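Spermidine/putrescine ABC transporter, periplasmic binding protein (Treponema pallidum, PDB 2V84) probably binds polyamines such as spermidine and putrescine, serving as the lipoprotein receptor of an ABC transport system. Local coordinates at residues 70-81 with 257-268; 99-107 with 275-283. All coordinates share one frame; numbering follows the deposited sequence.

Interaction 1 of 2, residues 70-81 with 257-268; sequences GASGYDLVVPSG and VDSFCIPKGARN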
ATOM      1  N   GLY A  70      13.090  19.620 -10.297  1.00 46.99           N
ATOM      2  CA  GLY A  70      14.123  18.596 -10.343  1.00 46.65           C
ATOM      3  C   GLY A  70      14.557  17.961  -9.028  1.00 46.84           C
ATOM      4  O   GLY A  70      14.919  16.780  -9.000  1.00 46.69           O
ATOM      5  N   ALA A  71      14.555  18.740  -7.945  1.00 46.43           N
ATOM      6  CA  ALA A  71      15.140  18.279  -6.679  1.00 45.42           C
ATOM      7  C   ALA A  71      14.528  18.893  -5.416  1.00 44.86           C
ATOM      8  O   ALA A  71      14.652  20.098  -5.147  1.00 45.00           O
ATOM      9  CB  ALA A  71      16.659  18.446  -6.683  1.00 45.53           C
ATOM     10  N   SER A  72      13.863  18.029  -4.654  1.00 43.31           N
ATOM     11  CA  SER A  72      13.451  18.284  -3.277  1.00 42.08           C
ATOM     12  C   SER A  72      14.712  18.258  -2.422  1.00 41.21           C
ATOM     13  O   SER A  72      15.799  17.991  -2.927  1.00 41.50           O
ATOM     14  CB  SER A  72      12.578  17.127  -2.826  1.00 42.06           C
ATOM     15  OG  SER A  72      13.374  15.948  -2.774  1.00 41.44           O
ATOM     16  N   GLY A  73      14.584  18.484  -1.119  1.00 40.13           N
ATOM     17  CA  GLY A  73      15.765  18.332  -0.260  1.00 37.76           C
ATOM     18  C   GLY A  73      15.923  16.980   0.418  1.00 36.18           C
ATOM     19  O   GLY A  73      16.793  16.825   1.271  1.00 36.20           O
ATOM     20  N   TYR A  74      15.098  16.000   0.043  1.00 34.14           N
ATOM     21  CA  TYR A  74      15.022  14.733   0.788  1.00 32.87           C
ATOM     22  C   TYR A  74      16.084  13.693   0.448  1.00 32.19           C
ATOM     23  O   TYR A  74      16.583  13.629  -0.677  1.00 32.39           O
ATOM     24  CB  TYR A  74      13.624  14.112   0.692  1.00 32.25           C
ATOM     25  CG  TYR A  74      12.560  15.026   1.237  1.00 32.72           C
ATOM     26  CD1 TYR A  74      12.292  15.086   2.607  1.00 31.88           C
ATOM     27  CD2 TYR A  74      11.821  15.835   0.383  1.00 31.31           C
ATOM     28  CE1 TYR A  74      11.309  15.952   3.105  1.00 31.54           C
ATOM     29  CE2 TYR A  74      10.844  16.688   0.870  1.00 31.25           C
ATOM     30  CZ  TYR A  74      10.593  16.742   2.225  1.00 31.59           C
ATOM     31  OH  TYR A  74       9.607  17.593   2.689  1.00 34.79           O
ATOM     32  N   ASP A  75      16.409  12.879   1.445  1.00 31.05           N
ATOM     33  CA  ASP A  75      17.388  11.815   1.292  1.00 30.00           C
ATOM     34  C   ASP A  75      16.713  10.490   1.031  1.00 29.39           C
ATOM     35  O   ASP A  75      17.284   9.641   0.379  1.00 29.40           O
ATOM     36  CB  ASP A  75      18.267  11.724   2.530  1.00 29.97           C
ATOM     37  CG  ASP A  75      19.034  13.001   2.773  1.00 29.37           C
ATOM     38  OD1 ASP A  75      19.677  13.468   1.815  1.00 28.59           O
ATOM     39  OD2 ASP A  75      18.987  13.536   3.899  1.00 29.34           O
ATOM     40  N   LEU A  76      15.496  10.325   1.547  1.00 28.84           N
ATOM     41  CA  LEU A  76      14.727   9.085   1.351  1.00 28.22           C
ATOM     42  C   LEU A  76      13.290   9.456   1.060  1.00 28.17           C
ATOM     43  O   LEU A  76      12.785  10.433   1.604  1.00 26.85           O
ATOM     44  CB  LEU A  76      14.774   8.202   2.597  1.00 28.23           C
ATOM     45  CG  LEU A  76      16.023   7.347   2.761  1.00 29.06           C
ATOM     46  CD1 LEU A  76      15.974   6.631   4.097  1.00 29.40           C
ATOM     47  CD2 LEU A  76      16.194   6.350   1.575  1.00 30.55           C
ATOM     48  N   VAL A  77      12.648   8.673   0.196  1.00 27.56           N
ATOM     49  CA  VAL A  77      11.213   8.805  -0.084  1.00 27.40           C
ATOM     50  C   VAL A  77      10.689   7.379  -0.219  1.00 27.02           C
ATOM     51  O   VAL A  77      11.477   6.465  -0.378  1.00 26.08           O
ATOM     52  CB  VAL A  77      10.970   9.632  -1.381  1.00 27.85           C
ATOM     53  CG1 VAL A  77      11.500   8.867  -2.623  1.00 28.10           C
ATOM     54  CG2 VAL A  77       9.521   9.969  -1.536  1.00 29.32           C
ATOM     55  N   VAL A  78       9.377   7.173  -0.102  1.00 26.20           N
ATOM     56  CA  VAL A  78       8.837   5.806  -0.095  1.00 26.52           C
ATOM     57  C   VAL A  78       7.657   5.650  -1.098  1.00 27.03           C
ATOM     58  O   VAL A  78       6.485   5.652  -0.695  1.00 26.66           O
ATOM     59  CB  VAL A  78       8.449   5.383   1.358  1.00 26.71           C
ATOM     60  CG1 VAL A  78       7.866   3.956   1.408  1.00 23.55           C
ATOM     61  CG2 VAL A  78       9.652   5.509   2.322  1.00 26.99           C
ATOM     62  N   PRO A  79       7.963   5.534  -2.412  1.00 25.34           N
ATOM     63  CA  PRO A  79       6.934   5.377  -3.438  1.00 25.19           C
ATOM     64  C   PRO A  79       6.458   3.951  -3.615  1.00 25.59           C
ATOM     65  O   PRO A  79       7.136   3.013  -3.172  1.00 25.35           O
ATOM     66  CB  PRO A  79       7.642   5.886  -4.720  1.00 24.29           C
ATOM     67  CG  PRO A  79       8.931   6.419  -4.269  1.00 25.19           C
ATOM     68  CD  PRO A  79       9.279   5.668  -3.041  1.00 26.04           C
ATOM     69  N   SER A  80       5.285   3.794  -4.239  1.00 25.81           N
ATOM     70  CA  SER A  80       4.710   2.482  -4.541  1.00 25.74           C
ATOM     71  C   SER A  80       5.293   2.033  -5.868  1.00 25.71           C
ATOM     72  O   SER A  80       5.943   2.819  -6.545  1.00 25.51           O
ATOM     73  CB  SER A  80       3.189   2.584  -4.652  1.00 25.50           C
ATOM     74  OG  SER A  80       2.820   3.642  -5.526  1.00 26.92           O
ATOM     75  N   GLY A  81       5.088   0.771  -6.248  1.00 26.31           N
ATOM     76  CA  GLY A  81       5.813   0.209  -7.411  1.00 26.52           C
ATOM     77  C   GLY A  81       5.542   0.938  -8.705  1.00 27.41           C
ATOM     78  O   GLY A  81       6.447   1.148  -9.522  1.00 27.49           O
ATOM     79  N   VAL A 257       3.458  -2.725  -3.578  1.00 27.50           N
ATOM     80  CA  VAL A 257       4.771  -2.746  -2.932  1.00 27.23           C
ATOM     81  C   VAL A 257       5.281  -1.302  -2.811  1.00 25.86           C
ATOM     82  O   VAL A 257       5.318  -0.574  -3.790  1.00 26.01           O
ATOM     83  CB  VAL A 257       5.812  -3.657  -3.652  1.00 27.87           C
ATOM     84  CG1 VAL A 257       5.917  -3.299  -5.144  1.00 31.02           C
ATOM     85  CG2 VAL A 257       7.165  -3.571  -2.926  1.00 26.05           C
ATOM     86  N   ASP A 258       5.613  -0.911  -1.583  1.00 25.13           N
ATOM     87  CA  ASP A 258       6.256   0.385  -1.280  1.00 25.14           C
ATOM     88  C   ASP A 258       7.766   0.159  -1.094  1.00 25.09           C
ATOM     89  O   ASP A 258       8.152  -0.900  -0.616  1.00 25.76           O
ATOM     90  CB  ASP A 258       5.681   0.929   0.026  1.00 25.57           C
ATOM     91  CG  ASP A 258       4.228   1.397  -0.113  1.00 27.41           C
ATOM     92  OD1 ASP A 258       3.883   1.916  -1.177  1.00 27.72           O
ATOM     93  OD2 ASP A 258       3.450   1.275   0.867  1.00 27.99           O
ATOM     94  N   SER A 259       8.599   1.137  -1.465  1.00 23.47           N
ATOM     95  CA  SER A 259      10.073   0.990  -1.508  1.00 23.60           C
ATOM     96  C   SER A 259      10.747   2.231  -1.014  1.00 23.94           C
ATOM     97  O   SER A 259      10.209   3.309  -1.212  1.00 24.43           O
ATOM     98  CB  SER A 259      10.553   0.824  -2.947  1.00 23.48           C
ATOM     99  OG  SER A 259      10.163  -0.436  -3.436  1.00 25.96           O
ATOM    100  N   PHE A 260      11.940   2.091  -0.433  1.00 24.25           N
ATOM    101  CA  PHE A 260      12.850   3.211  -0.219  1.00 24.02           C
ATOM    102  C   PHE A 260      13.490   3.598  -1.540  1.00 24.76           C
ATOM    103  O   PHE A 260      13.994   2.744  -2.297  1.00 23.91           O
ATOM    104  CB  PHE A 260      14.021   2.840   0.689  1.00 24.53           C
ATOM    105  CG  PHE A 260      13.668   2.608   2.142  1.00 21.58           C
ATOM    106  CD1 PHE A 260      13.413   3.670   2.997  1.00 24.80           C
ATOM    107  CD2 PHE A 260      13.669   1.310   2.656  1.00 23.77           C
ATOM    108  CE1 PHE A 260      13.132   3.468   4.351  1.00 24.04           C
ATOM    109  CE2 PHE A 260      13.409   1.095   4.016  1.00 22.76           C
ATOM    110  CZ  PHE A 260      13.140   2.172   4.865  1.00 25.46           C
ATOM    111  N   CYS A 261      13.507   4.901  -1.802  1.00 24.82           N
ATOM    112  CA  CYS A 261      14.227   5.431  -2.948  1.00 25.31           C
ATOM    113  C   CYS A 261      15.025   6.631  -2.495  1.00 25.47           C
ATOM    114  O   CYS A 261      14.653   7.299  -1.511  1.00 24.89           O
ATOM    115  CB  CYS A 261      13.250   5.847  -4.060  1.00 25.86           C
ATOM    116  SG  CYS A 261      12.297   4.486  -4.705  1.00 26.75           S
ATOM    117  N   ILE A 262      16.115   6.917  -3.213  1.00 24.57           N
ATOM    118  CA  ILE A 262      16.913   8.085  -2.879  1.00 25.29           C
ATOM    119  C   ILE A 262      16.618   9.175  -3.917  1.00 26.86           C
ATOM    120  O   ILE A 262      16.941   9.000  -5.098  1.00 27.40           O
ATOM    121  CB  ILE A 262      18.431   7.735  -2.831  1.00 25.72           C
ATOM    122  CG1 ILE A 262      18.746   6.808  -1.638  1.00 24.32           C
ATOM    123  CG2 ILE A 262      19.275   9.029  -2.796  1.00 24.95           C
ATOM    124  CD1 ILE A 262      20.181   6.247  -1.677  1.00 23.88           C
ATOM    125  N   PRO A 263      15.982  10.301  -3.491  1.00 27.62           N
ATOM    126  CA  PRO A 263      15.636  11.337  -4.476  1.00 28.41           C
ATOM    127  C   PRO A 263      16.858  11.958  -5.143  1.00 28.91           C
ATOM    128  O   PRO A 263      17.885  12.122  -4.493  1.00 29.31           O
ATOM    129  CB  PRO A 263      14.927  12.408  -3.628  1.00 28.66           C
ATOM    130  CG  PRO A 263      14.398  11.662  -2.437  1.00 26.96           C
ATOM    131  CD  PRO A 263      15.530  10.679  -2.140  1.00 27.83           C
ATOM    132  N   LYS A 264      16.730  12.326  -6.417  1.00 29.66           N
ATOM    133  CA  LYS A 264      17.776  13.095  -7.095  1.00 30.74           C
ATOM    134  C   LYS A 264      18.151  14.304  -6.244  1.00 31.05           C
ATOM    135  O   LYS A 264      17.272  14.997  -5.719  1.00 31.76           O
ATOM    136  CB  LYS A 264      17.337  13.542  -8.493  1.00 30.35           C
ATOM    137  CG  LYS A 264      18.370  14.420  -9.193  1.00 31.67           C
ATOM    138  CD  LYS A 264      17.862  15.006 -10.496  1.00 32.12           C
ATOM    139  CE  LYS A 264      18.804  16.086 -10.975  1.00 32.38           C
ATOM    140  NZ  LYS A 264      19.014  15.998 -12.442  1.00 34.40           N
ATOM    141  N   GLY A 265      19.454  14.533  -6.096  1.00 31.59           N
ATOM    142  CA  GLY A 265      19.965  15.656  -5.319  1.00 32.06           C
ATOM    143  C   GLY A 265      20.075  15.441  -3.818  1.00 32.46           C
ATOM    144  O   GLY A 265      20.321  16.396  -3.076  1.00 32.24           O
ATOM    145  N   ALA A 266      19.895  14.200  -3.359  1.00 32.35           N
ATOM    146  CA  ALA A 266      20.014  13.866  -1.934  1.00 32.34           C
ATOM    147  C   ALA A 266      21.350  14.323  -1.361  1.00 32.94           C
ATOM    148  O   ALA A 266      22.410  13.980  -1.912  1.00 32.45           O
ATOM    149  CB  ALA A 266      19.843  12.354  -1.723  1.00 31.60           C
ATOM    150  N   ARG A 267      21.295  15.088  -0.264  1.00 33.73           N
ATOM    151  CA  ARG A 267      22.498  15.679   0.348  1.00 34.78           C
ATOM    152  C   ARG A 267      23.239  14.717   1.255  1.00 34.09           C
ATOM    153  O   ARG A 267      24.448  14.848   1.431  1.00 34.35           O
ATOM    154  CB  ARG A 267      22.154  16.916   1.183  1.00 35.32           C
ATOM    155  CG  ARG A 267      21.467  18.050   0.470  1.00 39.07           C
ATOM    156  CD  ARG A 267      20.994  19.037   1.521  1.00 43.33           C
ATOM    157  NE  ARG A 267      20.143  20.090   0.972  1.00 47.60           N
ATOM    158  CZ  ARG A 267      18.824  20.165   1.144  1.00 49.35           C
ATOM    159  NH1 ARG A 267      18.172  19.243   1.858  1.00 49.43           N
ATOM    160  NH2 ARG A 267      18.153  21.175   0.600  1.00 50.25           N
ATOM    161  N   ASN A 268      22.510  13.771   1.846  1.00 33.40           N
ATOM    162  CA  ASN A 268      23.094  12.784   2.756  1.00 32.59           C
ATOM    163  C   ASN A 268      22.833  11.342   2.328  1.00 31.60           C
ATOM    164  O   ASN A 268      22.026  10.654   2.949  1.00 31.21           O
ATOM    165  CB  ASN A 268      22.572  12.989   4.177  1.00 32.81           C
ATOM    166  CG  ASN A 268      23.580  12.578   5.237  1.00 34.99           C
ATOM    167  OD1 ASN A 268      24.310  11.577   5.095  1.00 35.43           O
ATOM    168  ND2 ASN A 268      23.638  13.361   6.310  1.00 35.01           N
TER
HETATM  169  O   HOH W   1       4.078   4.310  -1.288  1.00 27.54           O
HETATM  170  O   HOH W   2       7.712   0.283  -4.651  1.00 24.59           O
HETATM  171  O   HOH W   3       2.713  -1.266  -6.209  1.00 22.48           O

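Interaction 2 of 2, residues 99-107 with 275-283; sequences SKIPNVQFI and FINFFLEPA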
ATOM      1  N   SER A  99      26.099  -2.074  -1.532  1.00 29.31           N
ATOM      2  CA  SER A  99      27.184  -2.540  -0.662  1.00 29.28           C
ATOM      3  C   SER A  99      27.032  -1.862   0.702  1.00 29.07           C
ATOM      4  O   SER A  99      27.532  -2.367   1.707  1.00 29.67           O
ATOM      5  CB  SER A  99      28.577  -2.284  -1.264  1.00 29.22           C
ATOM      6  OG  SER A  99      28.876  -0.898  -1.286  1.00 29.56           O
ATOM      7  N   LYS A 100      26.296  -0.754   0.746  1.00 27.62           N
ATOM      8  CA  LYS A 100      26.081  -0.043   2.011  1.00 26.75           C
ATOM      9  C   LYS A 100      24.790  -0.497   2.698  1.00 25.99           C
ATOM     10  O   LYS A 100      24.391   0.041   3.739  1.00 25.22           O
ATOM     11  CB  LYS A 100      26.071   1.456   1.781  1.00 26.85           C
ATOM     12  CG  LYS A 100      27.464   2.022   1.462  1.00 29.25           C
ATOM     13  CD  LYS A 100      27.414   3.534   1.339  1.00 34.58           C
ATOM     14  CE  LYS A 100      28.834   4.088   1.283  1.00 37.79           C
ATOM     15  NZ  LYS A 100      28.846   5.554   1.006  1.00 40.63           N
ATOM     16  N   ILE A 101      24.139  -1.486   2.098  1.00 25.44           N
ATOM     17  CA  ILE A 101      22.901  -2.033   2.640  1.00 24.99           C
ATOM     18  C   ILE A 101      22.970  -3.557   2.665  1.00 24.73           C
ATOM     19  O   ILE A 101      22.173  -4.213   2.016  1.00 24.80           O
ATOM     20  CB  ILE A 101      21.660  -1.596   1.829  1.00 25.15           C
ATOM     21  CG1 ILE A 101      21.684  -0.089   1.572  1.00 23.71           C
ATOM     22  CG2 ILE A 101      20.377  -1.973   2.594  1.00 24.66           C
ATOM     23  CD1 ILE A 101      20.623   0.359   0.553  1.00 25.92           C
ATOM     24  N   PRO A 102      23.910  -4.124   3.437  1.00 24.68           N
ATOM     25  CA  PRO A 102      24.066  -5.581   3.447  1.00 24.13           C
ATOM     26  C   PRO A 102      22.779  -6.331   3.837  1.00 24.11           C
ATOM     27  O   PRO A 102      22.599  -7.485   3.420  1.00 24.83           O
ATOM     28  CB  PRO A 102      25.176  -5.805   4.477  1.00 23.58           C
ATOM     29  CG  PRO A 102      25.174  -4.577   5.319  1.00 24.36           C
ATOM     30  CD  PRO A 102      24.886  -3.483   4.332  1.00 25.28           C
ATOM     31  N   ASN A 103      21.903  -5.687   4.616  1.00 24.29           N
ATOM     32  CA  ASN A 103      20.648  -6.308   5.080  1.00 24.34           C
ATOM     33  C   ASN A 103      19.602  -6.494   3.974  1.00 25.20           C
ATOM     34  O   ASN A 103      18.532  -7.086   4.192  1.00 25.59           O
ATOM     35  CB  ASN A 103      20.051  -5.512   6.246  1.00 24.44           C
ATOM     36  CG  ASN A 103      20.904  -5.577   7.491  1.00 23.50           C
ATOM     37  OD1 ASN A 103      21.610  -6.553   7.696  1.00 23.45           O
ATOM     38  ND2 ASN A 103      20.865  -4.522   8.318  1.00 23.71           N
ATOM     39  N   VAL A 104      19.940  -6.023   2.780  1.00 26.35           N
ATOM     40  CA  VAL A 104      19.198  -6.297   1.543  1.00 27.80           C
ATOM     41  C   VAL A 104      19.161  -7.826   1.303  1.00 28.25           C
ATOM     42  O   VAL A 104      18.295  -8.341   0.581  1.00 27.77           O
ATOM     43  CB  VAL A 104      19.806  -5.399   0.404  1.00 29.24           C
ATOM     44  CG1 VAL A 104      20.804  -6.120  -0.532  1.00 27.90           C
ATOM     45  CG2 VAL A 104      18.800  -4.513  -0.270  1.00 30.73           C
ATOM     46  N   GLN A 105      20.075  -8.549   1.948  0.50 28.15           N
ATOM     47  CA  GLN A 105      20.078 -10.008   1.880  0.50 28.76           C
ATOM     48  C   GLN A 105      18.884 -10.650   2.604  0.50 28.90           C
ATOM     49  O   GLN A 105      18.668 -11.858   2.502  0.50 29.18           O
ATOM     50  CB  GLN A 105      21.409 -10.572   2.392  0.50 28.64           C
ATOM     51  CG  GLN A 105      22.569 -10.343   1.438  0.50 28.58           C
ATOM     52  CD  GLN A 105      22.253 -10.773   0.019  0.50 28.99           C
ATOM     53  OE1 GLN A 105      22.072 -11.960  -0.257  0.50 29.65           O
ATOM     54  NE2 GLN A 105      22.182  -9.809  -0.889  0.50 26.60           N
ATOM     55  N   PHE A 106      18.108  -9.842   3.324  1.00 29.05           N
ATOM     56  CA  PHE A 106      16.915 -10.357   4.011  1.00 29.73           C
ATOM     57  C   PHE A 106      15.646 -10.286   3.157  1.00 30.21           C
ATOM     58  O   PHE A 106      14.566 -10.716   3.598  1.00 30.12           O
ATOM     59  CB  PHE A 106      16.703  -9.613   5.320  1.00 30.42           C
ATOM     60  CG  PHE A 106      17.793  -9.829   6.318  1.00 31.12           C
ATOM     61  CD1 PHE A 106      18.260 -11.107   6.588  1.00 31.68           C
ATOM     62  CD2 PHE A 106      18.339  -8.754   7.008  1.00 31.91           C
ATOM     63  CE1 PHE A 106      19.272 -11.309   7.525  1.00 32.14           C
ATOM     64  CE2 PHE A 106      19.334  -8.946   7.944  1.00 31.57           C
ATOM     65  CZ  PHE A 106      19.809 -10.220   8.198  1.00 31.93           C
ATOM     66  N   ILE A 107      15.782  -9.748   1.945  1.00 30.22           N
ATOM     67  CA  ILE A 107      14.644  -9.583   1.039  1.00 30.71           C
ATOM     68  C   ILE A 107      14.363 -10.964   0.446  1.00 31.21           C
ATOM     69  O   ILE A 107      15.236 -11.572  -0.172  1.00 31.71           O
ATOM     70  CB  ILE A 107      14.874  -8.447  -0.028  1.00 30.76           C
ATOM     71  CG1 ILE A 107      14.984  -7.049   0.619  1.00 29.50           C
ATOM     72  CG2 ILE A 107      13.744  -8.372  -1.051  1.00 30.82           C
ATOM     73  CD1 ILE A 107      13.791  -6.660   1.463  1.00 30.16           C
ATOM     74  N   PHE A 275      19.948   4.216   6.960  1.00 25.18           N
ATOM     75  CA  PHE A 275      18.602   4.045   7.456  1.00 25.15           C
ATOM     76  C   PHE A 275      17.885   2.865   6.824  1.00 24.58           C
ATOM     77  O   PHE A 275      17.230   2.104   7.527  1.00 24.93           O
ATOM     78  CB  PHE A 275      17.780   5.321   7.337  1.00 26.63           C
ATOM     79  CG  PHE A 275      16.441   5.205   8.002  1.00 28.55           C
ATOM     80  CD1 PHE A 275      16.298   5.486   9.359  1.00 28.59           C
ATOM     81  CD2 PHE A 275      15.330   4.757   7.281  1.00 29.70           C
ATOM     82  CE1 PHE A 275      15.058   5.350   9.986  1.00 29.91           C
ATOM     83  CE2 PHE A 275      14.086   4.615   7.900  1.00 30.08           C
ATOM     84  CZ  PHE A 275      13.952   4.916   9.253  1.00 29.56           C
ATOM     85  N   ILE A 276      18.044   2.662   5.514  1.00 23.65           N
ATOM     86  CA  ILE A 276      17.457   1.494   4.863  1.00 23.24           C
ATOM     87  C   ILE A 276      18.040   0.218   5.480  1.00 23.91           C
ATOM     88  O   ILE A 276      17.320  -0.747   5.760  1.00 24.06           O
ATOM     89  CB  ILE A 276      17.744   1.505   3.314  1.00 23.02           C
ATOM     90  CG1 ILE A 276      17.161   2.782   2.670  1.00 23.58           C
ATOM     91  CG2 ILE A 276      17.203   0.234   2.638  1.00 22.18           C
ATOM     92  CD1 ILE A 276      17.597   2.996   1.206  1.00 22.80           C
ATOM     93  N   ASN A 277      19.361   0.224   5.666  1.00 24.02           N
ATOM     94  CA  ASN A 277      20.050  -0.880   6.308  1.00 24.65           C
ATOM     95  C   ASN A 277      19.523  -1.124   7.737  1.00 24.64           C
ATOM     96  O   ASN A 277      19.304  -2.260   8.123  1.00 25.15           O
ATOM     97  CB  ASN A 277      21.568  -0.651   6.295  1.00 24.57           C
ATOM     98  CG  ASN A 277      22.342  -1.921   6.571  1.00 24.89           C
ATOM     99  OD1 ASN A 277      22.156  -2.921   5.888  1.00 23.52           O
ATOM    100  ND2 ASN A 277      23.213  -1.889   7.581  1.00 25.75           N
ATOM    101  N   PHE A 278      19.296  -0.049   8.495  1.00 25.52           N
ATOM    102  CA  PHE A 278      18.767  -0.118   9.867  1.00 26.31           C
ATOM    103  C   PHE A 278      17.338  -0.697   9.875  1.00 26.60           C
ATOM    104  O   PHE A 278      17.004  -1.582  10.665  1.00 26.82           O
ATOM    105  CB  PHE A 278      18.801   1.296  10.473  1.00 26.69           C
ATOM    106  CG  PHE A 278      18.099   1.434  11.803  1.00 28.70           C
ATOM    107  CD1 PHE A 278      16.732   1.746  11.863  1.00 30.35           C
ATOM    108  CD2 PHE A 278      18.814   1.336  12.994  1.00 30.73           C
ATOM    109  CE1 PHE A 278      16.082   1.906  13.108  1.00 28.95           C
ATOM    110  CE2 PHE A 278      18.174   1.500  14.243  1.00 30.31           C
ATOM    111  CZ  PHE A 278      16.814   1.785  14.291  1.00 29.10           C
ATOM    112  N   PHE A 279      16.513  -0.206   8.972  1.00 26.87           N
ATOM    113  CA  PHE A 279      15.098  -0.594   8.910  1.00 28.01           C
ATOM    114  C   PHE A 279      14.950  -2.085   8.608  1.00 28.42           C
ATOM    115  O   PHE A 279      14.036  -2.755   9.103  1.00 28.03           O
ATOM    116  CB  PHE A 279      14.422   0.265   7.847  1.00 27.76           C
ATOM    117  CG  PHE A 279      12.932   0.218   7.871  1.00 28.72           C
ATOM    118  CD1 PHE A 279      12.206   0.995   8.781  1.00 30.14           C
ATOM    119  CD2 PHE A 279      12.247  -0.576   6.955  1.00 28.09           C
ATOM    120  CE1 PHE A 279      10.800   0.953   8.786  1.00 28.03           C
ATOM    121  CE2 PHE A 279      10.846  -0.611   6.942  1.00 29.69           C
ATOM    122  CZ  PHE A 279      10.130   0.153   7.873  1.00 29.07           C
ATOM    123  N   LEU A 280      15.879  -2.600   7.800  1.00 29.10           N
ATOM    124  CA  LEU A 280      15.892  -4.014   7.422  1.00 29.14           C
ATOM    125  C   LEU A 280      16.621  -4.937   8.414  1.00 29.82           C
ATOM    126  O   LEU A 280      16.726  -6.133   8.160  1.00 30.29           O
ATOM    127  CB  LEU A 280      16.476  -4.207   6.022  1.00 28.86           C
ATOM    128  CG  LEU A 280      15.653  -3.649   4.845  1.00 27.09           C
ATOM    129  CD1 LEU A 280      16.430  -3.852   3.552  1.00 27.64           C
ATOM    130  CD2 LEU A 280      14.266  -4.251   4.756  1.00 24.69           C
ATOM    131  N   GLU A 281      17.130  -4.386   9.514  1.00 30.55           N
ATOM    132  CA  GLU A 281      17.595  -5.220  10.624  1.00 31.46           C
ATOM    133  C   GLU A 281      16.386  -6.001  11.145  1.00 31.39           C
ATOM    134  O   GLU A 281      15.345  -5.406  11.361  1.00 31.57           O
ATOM    135  CB  GLU A 281      18.194  -4.358  11.732  1.00 31.89           C
ATOM    136  CG  GLU A 281      19.270  -5.053  12.545  1.00 35.81           C
ATOM    137  CD  GLU A 281      20.546  -5.334  11.763  1.00 37.62           C
ATOM    138  OE1 GLU A 281      21.272  -4.360  11.410  1.00 40.38           O
ATOM    139  OE2 GLU A 281      20.843  -6.537  11.542  1.00 38.93           O
ATOM    140  N   PRO A 282      16.519  -7.331  11.319  1.00 31.87           N
ATOM    141  CA  PRO A 282      15.411  -8.253  11.632  1.00 31.92           C
ATOM    142  C   PRO A 282      14.494  -7.824  12.772  1.00 32.27           C
ATOM    143  O   PRO A 282      13.267  -7.885  12.627  1.00 32.42           O
ATOM    144  CB  PRO A 282      16.145  -9.539  12.002  1.00 32.65           C
ATOM    145  CG  PRO A 282      17.352  -9.490  11.139  1.00 32.09           C
ATOM    146  CD  PRO A 282      17.790  -8.068  11.198  1.00 31.83           C
ATOM    147  N   ALA A 283      15.088  -7.412  13.897  1.00 32.62           N
ATOM    148  CA  ALA A 283      14.309  -6.961  15.051  1.00 32.39           C
ATOM    149  C   ALA A 283      13.601  -5.639  14.802  1.00 31.93           C
ATOM    150  O   ALA A 283      12.482  -5.423  15.292  1.00 31.89           O
ATOM    151  CB  ALA A 283      15.190  -6.868  16.296  1.00 32.27           C
TER

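Interaction 1 of 2, residues 70-81 with 257-268
The ring of Phe260 is met obliquely by two branched side chains, with Leu76 CD1 4.1 Å and Val78 CG2 4.2 Å from its CD1; Phe279 packs edge-to-face against the same ring. Toward the Asn268 end, the carboxylate of Asp75 stands 83° from the amide plane of Asn268, whose OD1 caps the following helix at Leu271 N. The backbone N of Asn268 reaches Asp75 OD1 at 2.8 Å from above the carboxylate, 48° out of plane, while OD2 accepts Tyr28 N. Asp75 CG lies opposite its own carbonyl carbon (chi1 -61°), which places the carboxylate between these two backbone donors. The Asp75 carbonyl O is buried without a polar partner; Pro263, the first residue of the type II turn to Ala266, sets its CD 3.2 Å from that O.

Along the middle the backbones run antiparallel. Val77 and Cys261 form a hydrogen-bonded pair, Cys261 N to Val77 O measuring 2.9 Å, and Ser259 N continues the pairing to Pro79 O at 2.9 Å. Pro79 CD fits against Cys261 SG at 3.6 Å. Asp258 OD2 is hydrogen-bonded to Tyr35 OH and to a MES molecule, probably from the crystallisation liquor, consistent with the Asp258 end bordering the ligand cleft. A late antiparallel strand beside the third strand of a 2-1-3 parallel sheet is consistent with a lobe of the type II periplasmic binding protein fold.

Interaction 2 of 2, residues 99-107 with 275-283
At the C-terminal end of helix 269-279, the 3-10 segment 102-106 docks on the last turn and on the bend into helix 282-292, a packing of loop against helix end in which Asn103 and Asn277 are the central pair. The evidence is two bonds, both donated by Asn103. Asn103 N donates to Asn277 OD1 at 3.1 Å, nearly in line with the side-chain C=O, and Asn103 ND2 donates to the backbone O of Asn277 at 2.8 Å. That carbonyl is approached from above its plane, 38° out, although it lies in the plane of the Asn103 amide. The two side chains cross at about a right angle while their amide planes stay only 11° apart. Asn277 carries its CG on the far side of CB from the backbone N (chi1 -163°), and this brings OD1 to the loop. A weak bond from Asn103 ND2 to Glu281 OE1 adds a third link.

Apolar groups flank this centre. Ile101 CG2 meets Ile276 CG2 at 3.9 Å, and Leu280 CB rests on Asn103 CB at 3.8 Å. Farther along, Pro282 CG sits over one face of the Phe106 ring, 4.2 Å from its centroid, a CH-pi contact.

Because Glu281 N bonds to Phe278 O, the Asn277 carbonyl is passed over by the helix pattern, and Asn103 supplies its donor. Asn103 ND2, donating to Asn277 O and weakly to Glu281 OE1, probably settles the flip of its amide, as the bond from Asn103 N to OD1 does for Asn277.

In the fold
From the N terminus the chain lays down 70-81, then 99-107, makes the other lobe's strands and helices, and returns through 257-268 and 275-283. Interaction 1 closes a loop of 175 residues and interaction 2 one of 167; their segments alternate, so the loops cross rather than nest. Strand 262-263 leads through a short turn into helix 269-279, which lets one returning run serve both contacts: first 257-268 against 70-81, then helix 269-279 against the loop after strand 93-94. The contacts, their centres about 17 Å apart, share a hydrophobic seam where Phe260 CG meets Ile276 CG1 at 3.5 Å and Leu76 CD2 meets Ile276 CD1 at 3.7 Å, joining sheet to helix.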